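Local atomic coordinates of pirin-like protein (Geobacillus kaustophilus, PDB entry 2P17), a protein that is of unknown function but binds one iron ion per subunit and belongs to the pirin family of bicupin proteins. Residues R5-V10 / Q212-S217; G69-F74 / S107-L112. All blocks are in the same frame, centred on the assembly; numbering follows the deposited sequence.

Interaction 1: R5-V10 / Q212-S217; sequences RRIRRV and QALFFS
The guanidinium of Arg9 lies flat on one face of the Phe215 ring. Their centres are 4.1 Å apart and the planes are tilted by 25°. This is a cation-pi stack, with Arg9 NH2 over the middle of the ring. The chain of Arg9 bends at chi3 (63°), and this turns the group onto the ring. Glu35 forms a salt bridge with Arg9 NH2 and another with Arg8 NH1. Arg9 O sits at the ring's edge, near its plane. The Arg8 guanidinium has Phe215 CB over one face and Phe216 O at its edge; the bond from Arg8 NE to Phe216 O is weak. Ser217 CB lies over one face of the Arg6 guanidinium. Ile7 CD1 meets the edge of the Phe216 ring, 3.7 Å from Phe216 CD1.

The N-terminal strand pairs antiparallel with strand 212-216 of the C-terminal cupin domain, but a beta bulge interrupts the pairing: Arg8 and Arg9 both lie opposite Phe215. Phe215 N donates a hydrogen bond to Arg9 O at 3.0 Å, and Arg8 N donates one to Phe215 O at 2.8 Å. Beyond the strand, Ser217 N donates to Arg6 O at 2.9 Å. Ser217 OG accepts a nearly straight bond (172°) from Arg6 N and is also hydrogen-bonded to His219. Val10 and Leu214 point to one face of the sheet, with Val10 CG1 4.2 Å from Leu214 CD1.

Interaction 2: G69-F74 / S107-L112; sequences GELEHF and STVHSL
This contact lies in the N-terminal cupin domain, where the turn leading into strand 71-75 meets the start of strand 109-117. The two segments touch at one end only. Ser107 OG accepts a hydrogen bond from Glu70 N at 2.9 Å, with an N-H...O angle of 164°. The hydroxyl of Ser107 is set opposite its own backbone N (chi1 -175°), which carries OG across to the turn. Gly69 CA lies 3.5 Å from the same Ser107 OG. Gly69 CA also makes a CA-H...O contact with Thr108 O at 3.3 Å. The backbones are close here, with Gly69 CA 4.3 Å from Val109 CA. A CB on Gly69 would run into Thr108 O and Val109 CA; at its backbone angles it would also press against the carbonyl O of the preceding residue.

Replacing Ser107 with an alanine would probably leave Glu70 N without this acceptor and let residues 69-70 move more freely against the loop that precedes strand 109-117.

Next to the hydrogen bond, Val109 CG2 approaches the backbone oxygen Glu70 O at 3.4 Å. The apolar partner of Val109 CG2 is Leu71 CD1, 4.1 Å away, and the two side chains cross at about a right angle. Val109 leans on Phe47 and Pro103 as well. Leu71 touches Gln89 and the side chain of Glu101, a predicted iron ligand. Leu71 itself stays about 11 Å from the bound iron, measured from its side chain. Farther along, the segments diverge. Strand 71-75 runs in a four-stranded antiparallel sheet beside strand 97-103, which carries His99 of the iron site. Strand 109-117 pairs instead with strands 39-47 and 60-66. The two strands belong to the two sheets of the cupin beta-barrel, and the contact joins their entry ends.

From the N terminus, residues 5-10 come first, near the start of strand 3-19. Their partner, 212-217, follows some 200 residues later, so interaction 1 closes a very long loop. Interaction 2 falls wholly within that loop. It joins 69-74 to 107-112 and closes a short one, with 32 residues between its segments. The loops nest and do not cross. Interaction 1 ties the N-terminal strand to the C-terminal cupin domain. Interaction 2 stays within the N-terminal, iron-binding cupin domain. The two lie on opposite sides of the chain's centre, with their own centres 28 Å apart and nearest atoms about 9 Å apart.

Interaction 1: R5-V10 / Q212-S217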
loop_
_atom_site.group_PDB
_atom_site.type_symbol
_atom_site.label_atom_id
_atom_site.label_comp_id
_atom_site.label_asym_id
_atom_site.label_seq_id
_atom_site.Cartn_x
_atom_site.Cartn_y
_atom_site.Cartn_z
ATOM N N ARG A 5 11.578 -12.836 8.579
ATOM C CA ARG A 5 11.159 -11.609 9.238
ATOM C C ARG A 5 10.187 -11.876 10.387
ATOM O O ARG A 5 9.424 -12.854 10.357
ATOM C CB ARG A 5 10.545 -10.646 8.228
ATOM C CG ARG A 5 11.567 -10.145 7.206
ATOM C CD ARG A 5 11.383 -8.667 6.920
ATOM N NE ARG A 5 12.181 -8.220 5.777
ATOM C CZ ARG A 5 12.400 -6.936 5.485
ATOM N NH1 ARG A 5 11.899 -5.964 6.247
ATOM N NH2 ARG A 5 13.108 -6.601 4.418
ATOM N N ARG A 6 10.227 -10.977 11.367
ATOM C CA ARG A 6 9.353 -10.980 12.531
ATOM C C ARG A 6 8.404 -9.795 12.413
ATOM O O ARG A 6 8.674 -8.839 11.671
ATOM C CB ARG A 6 10.187 -10.837 13.817
ATOM C CG ARG A 6 10.966 -12.077 14.217
ATOM C CD ARG A 6 12.032 -11.742 15.247
ATOM N NE ARG A 6 13.204 -11.130 14.623
ATOM C CZ ARG A 6 13.518 -9.838 14.691
ATOM N NH1 ARG A 6 12.758 -8.996 15.374
ATOM N NH2 ARG A 6 14.607 -9.393 14.075
ATOM N N ILE A 7 7.296 -9.854 13.144
ATOM C CA ILE A 7 6.417 -8.715 13.314
ATOM C C ILE A 7 6.873 -7.930 14.539
ATOM O O ILE A 7 6.807 -8.425 15.676
ATOM C CB ILE A 7 4.929 -9.139 13.442
ATOM C CG1 ILE A 7 4.477 -9.936 12.199
ATOM C CG2 ILE A 7 4.044 -7.903 13.703
ATOM C CD1 ILE A 7 4.805 -9.268 10.849
ATOM N N ARG A 8 7.360 -6.717 14.304
ATOM C CA ARG A 8 7.936 -5.916 15.385
ATOM C C ARG A 8 6.905 -5.056 16.112
ATOM O O ARG A 8 7.163 -4.586 17.228
ATOM C CB ARG A 8 9.094 -5.062 14.883
ATOM C CG ARG A 8 8.706 -4.040 13.837
ATOM C CD ARG A 8 9.879 -3.155 13.415
ATOM N NE ARG A 8 9.409 -2.181 12.441
ATOM C CZ ARG A 8 8.877 -1.003 12.754
ATOM N NH1 ARG A 8 8.800 -0.631 14.026
ATOM N NH2 ARG A 8 8.438 -0.194 11.800
ATOM N N ARG A 9 5.743 -4.856 15.493
ATOM C CA ARG A 9 4.689 -4.051 16.095
ATOM C C ARG A 9 3.355 -4.319 15.424
ATOM O O ARG A 9 3.302 -4.530 14.210
ATOM C CB ARG A 9 5.036 -2.564 15.988
ATOM C CG ARG A 9 4.020 -1.637 16.626
ATOM C CD ARG A 9 4.598 -0.268 16.925
ATOM N NE ARG A 9 5.013 0.446 15.719
ATOM C CZ ARG A 9 4.199 1.130 14.919
ATOM N NH1 ARG A 9 2.889 1.194 15.151
ATOM N NH2 ARG A 9 4.699 1.758 13.864
ATOM N N VAL A 10 2.278 -4.313 16.208
ATOM C CA VAL A 10 0.928 -4.510 15.686
ATOM C C VAL A 10 0.065 -3.290 16.008
ATOM O O VAL A 10 -0.241 -3.035 17.180
ATOM C CB VAL A 10 0.248 -5.771 16.281
ATOM C CG1 VAL A 10 -1.172 -5.937 15.727
ATOM C CG2 VAL A 10 1.101 -7.018 16.046
ATOM N N GLN A 212 -5.839 -4.140 11.264
ATOM C CA GLN A 212 -4.511 -4.009 11.871
ATOM C C GLN A 212 -3.416 -3.894 10.834
ATOM O O GLN A 212 -3.483 -4.525 9.765
ATOM C CB GLN A 212 -4.210 -5.189 12.796
ATOM C CG GLN A 212 -5.240 -5.338 13.914
ATOM C CD GLN A 212 -4.801 -6.335 14.946
ATOM O OE1 GLN A 212 -4.481 -7.481 14.619
ATOM N NE2 GLN A 212 -4.779 -5.910 16.210
ATOM N N ALA A 213 -2.416 -3.082 11.173
ATOM C CA ALA A 213 -1.159 -3.015 10.424
ATOM C C ALA A 213 -0.070 -3.720 11.209
ATOM O O ALA A 213 0.094 -3.474 12.412
ATOM C CB ALA A 213 -0.772 -1.575 10.154
ATOM N N LEU A 214 0.668 -4.599 10.531
ATOM C CA LEU A 214 1.738 -5.391 11.155
ATOM C C LEU A 214 3.044 -4.986 10.519
ATOM O O LEU A 214 3.189 -5.100 9.308
ATOM C CB LEU A 214 1.477 -6.891 10.980
ATOM C CG LEU A 214 0.479 -7.534 11.953
ATOM C CD1 LEU A 214 -0.948 -7.051 11.713
ATOM C CD2 LEU A 214 0.531 -9.041 11.796
ATOM N N PHE A 215 3.970 -4.478 11.335
ATOM C CA PHE A 215 5.226 -3.921 10.831
ATOM C C PHE A 215 6.332 -4.946 10.919
ATOM O O PHE A 215 6.386 -5.715 11.881
ATOM C CB PHE A 215 5.598 -2.670 11.623
ATOM C CG PHE A 215 4.625 -1.556 11.436
ATOM C CD1 PHE A 215 4.829 -0.592 10.448
ATOM C CD2 PHE A 215 3.459 -1.498 12.200
ATOM C CE1 PHE A 215 3.901 0.427 10.249
ATOM C CE2 PHE A 215 2.530 -0.493 12.007
ATOM C CZ PHE A 215 2.750 0.475 11.041
ATOM N N PHE A 216 7.237 -4.932 9.938
ATOM C CA PHE A 216 8.258 -5.967 9.818
ATOM C C PHE A 216 9.578 -5.547 10.468
ATOM O O PHE A 216 9.957 -4.385 10.426
ATOM C CB PHE A 216 8.545 -6.333 8.342
ATOM C CG PHE A 216 7.317 -6.609 7.508
ATOM C CD1 PHE A 216 6.159 -7.151 8.075
ATOM C CD2 PHE A 216 7.341 -6.369 6.127
ATOM C CE1 PHE A 216 5.036 -7.394 7.291
ATOM C CE2 PHE A 216 6.219 -6.623 5.334
ATOM C CZ PHE A 216 5.065 -7.145 5.917
ATOM N N SER A 217 10.278 -6.535 11.025
ATOM C CA SER A 217 11.658 -6.361 11.452
ATOM C C SER A 217 12.529 -5.873 10.309
ATOM O O SER A 217 12.256 -6.149 9.150
ATOM C CB SER A 217 12.221 -7.690 11.980
ATOM O OG SER A 217 11.985 -8.738 11.052
#

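Interaction 2: G69-F74 / S107-L112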
loop_
_atom_site.group_PDB
_atom_site.type_symbol
_atom_site.label_atom_id
_atom_site.label_comp_id
_atom_site.label_asym_id
_atom_site.label_seq_id
_atom_site.Cartn_x
_atom_site.Cartn_y
_atom_site.Cartn_z
ATOM N N GLY A 69 -16.381 0.812 -3.582
ATOM C CA GLY A 69 -16.896 2.034 -4.184
ATOM C C GLY A 69 -16.252 2.360 -5.519
ATOM O O GLY A 69 -15.341 1.658 -5.973
ATOM N N GLU A 70 -16.753 3.417 -6.151
ATOM C CA GLU A 70 -16.278 3.842 -7.459
ATOM C C GLU A 70 -15.667 5.224 -7.322
ATOM O O GLU A 70 -16.343 6.169 -6.909
ATOM C CB GLU A 70 -17.419 3.850 -8.481
ATOM C CG GLU A 70 -18.123 2.495 -8.652
ATOM C CD GLU A 70 -17.249 1.411 -9.284
ATOM O OE1 GLU A 70 -16.274 1.743 -9.996
ATOM O OE2 GLU A 70 -17.553 0.212 -9.076
ATOM N N LEU A 71 -14.379 5.323 -7.644
ATOM C CA LEU A 71 -13.631 6.569 -7.467
ATOM C C LEU A 71 -13.354 7.273 -8.794
ATOM O O LEU A 71 -12.961 6.633 -9.765
ATOM C CB LEU A 71 -12.305 6.298 -6.736
ATOM C CG LEU A 71 -11.434 7.482 -6.294
ATOM C CD1 LEU A 71 -12.185 8.375 -5.318
ATOM C CD2 LEU A 71 -10.140 7.000 -5.667
ATOM N N GLU A 72 -13.575 8.585 -8.812
ATOM C CA GLU A 72 -13.186 9.431 -9.932
ATOM C C GLU A 72 -11.897 10.154 -9.566
ATOM O O GLU A 72 -11.827 10.871 -8.552
ATOM C CB GLU A 72 -14.284 10.451 -10.258
ATOM C CG GLU A 72 -15.550 9.821 -10.789
ATOM C CD GLU A 72 -16.689 10.810 -10.972
ATOM O OE1 GLU A 72 -16.467 12.039 -10.881
ATOM O OE2 GLU A 72 -17.821 10.345 -11.200
ATOM N N HIS A 73 -10.875 9.958 -10.386
ATOM C CA HIS A 73 -9.588 10.623 -10.171
ATOM C C HIS A 73 -9.391 11.783 -11.136
ATOM O O HIS A 73 -9.716 11.689 -12.323
ATOM C CB HIS A 73 -8.434 9.641 -10.347
ATOM C CG HIS A 73 -7.102 10.310 -10.458
ATOM N ND1 HIS A 73 -6.396 10.733 -9.356
ATOM C CD2 HIS A 73 -6.360 10.656 -11.538
ATOM C CE1 HIS A 73 -5.273 11.312 -9.749
ATOM N NE2 HIS A 73 -5.230 11.278 -11.070
ATOM N N PHE A 74 -8.849 12.881 -10.624
ATOM C CA PHE A 74 -8.342 13.944 -11.471
ATOM C C PHE A 74 -6.918 14.310 -11.086
ATOM O O PHE A 74 -6.599 14.402 -9.901
ATOM C CB PHE A 74 -9.226 15.197 -11.374
ATOM C CG PHE A 74 -8.595 16.402 -11.993
ATOM C CD1 PHE A 74 -8.633 16.581 -13.370
ATOM C CD2 PHE A 74 -7.904 17.322 -11.206
ATOM C CE1 PHE A 74 -8.010 17.686 -13.961
ATOM C CE2 PHE A 74 -7.279 18.423 -11.790
ATOM C CZ PHE A 74 -7.341 18.606 -13.158
ATOM N N SER A 107 -21.996 6.919 -4.731
ATOM C CA SER A 107 -21.042 5.914 -4.267
ATOM C C SER A 107 -20.289 6.378 -3.026
ATOM O O SER A 107 -19.946 7.554 -2.900
ATOM C CB SER A 107 -20.053 5.578 -5.383
ATOM O OG SER A 107 -19.191 4.515 -5.006
ATOM N N THR A 108 -20.062 5.447 -2.108
ATOM C CA THR A 108 -19.166 5.674 -0.979
ATOM C C THR A 108 -17.865 4.932 -1.262
ATOM O O THR A 108 -17.876 3.729 -1.506
ATOM C CB THR A 108 -19.771 5.159 0.333
ATOM O OG1 THR A 108 -20.973 5.888 0.622
ATOM C CG2 THR A 108 -18.796 5.345 1.494
ATOM N N VAL A 109 -16.750 5.658 -1.256
ATOM C CA VAL A 109 -15.439 5.050 -1.482
ATOM C C VAL A 109 -14.758 4.737 -0.165
ATOM O O VAL A 109 -14.695 5.582 0.719
ATOM C CB VAL A 109 -14.543 5.957 -2.360
ATOM C CG1 VAL A 109 -13.093 5.452 -2.413
ATOM C CG2 VAL A 109 -15.095 6.022 -3.768
ATOM N N HIS A 110 -14.268 3.503 -0.038
ATOM C CA HIS A 110 -13.389 3.114 1.053
ATOM C C HIS A 110 -12.026 2.880 0.421
ATOM O O HIS A 110 -11.904 2.017 -0.447
ATOM C CB HIS A 110 -13.933 1.828 1.692
ATOM C CG HIS A 110 -13.218 1.393 2.933
ATOM N ND1 HIS A 110 -13.474 0.184 3.540
ATOM C CD2 HIS A 110 -12.258 1.989 3.678
ATOM C CE1 HIS A 110 -12.712 0.059 4.614
ATOM N NE2 HIS A 110 -11.962 1.142 4.719
ATOM N N SER A 111 -11.020 3.657 0.834
ATOM C CA SER A 111 -9.697 3.593 0.195
ATOM C C SER A 111 -8.547 3.641 1.187
ATOM O O SER A 111 -8.712 4.028 2.348
ATOM C CB SER A 111 -9.534 4.736 -0.817
ATOM O OG SER A 111 -9.639 5.999 -0.184
ATOM N N LEU A 112 -7.381 3.226 0.707
ATOM C CA LEU A 112 -6.129 3.373 1.448
ATOM C C LEU A 112 -5.201 4.236 0.619
ATOM O O LEU A 112 -4.945 3.906 -0.538
ATOM C CB LEU A 112 -5.484 2.014 1.692
ATOM C CG LEU A 112 -6.217 1.170 2.727
ATOM C CD1 LEU A 112 -5.852 -0.287 2.577
ATOM C CD2 LEU A 112 -5.902 1.678 4.143
#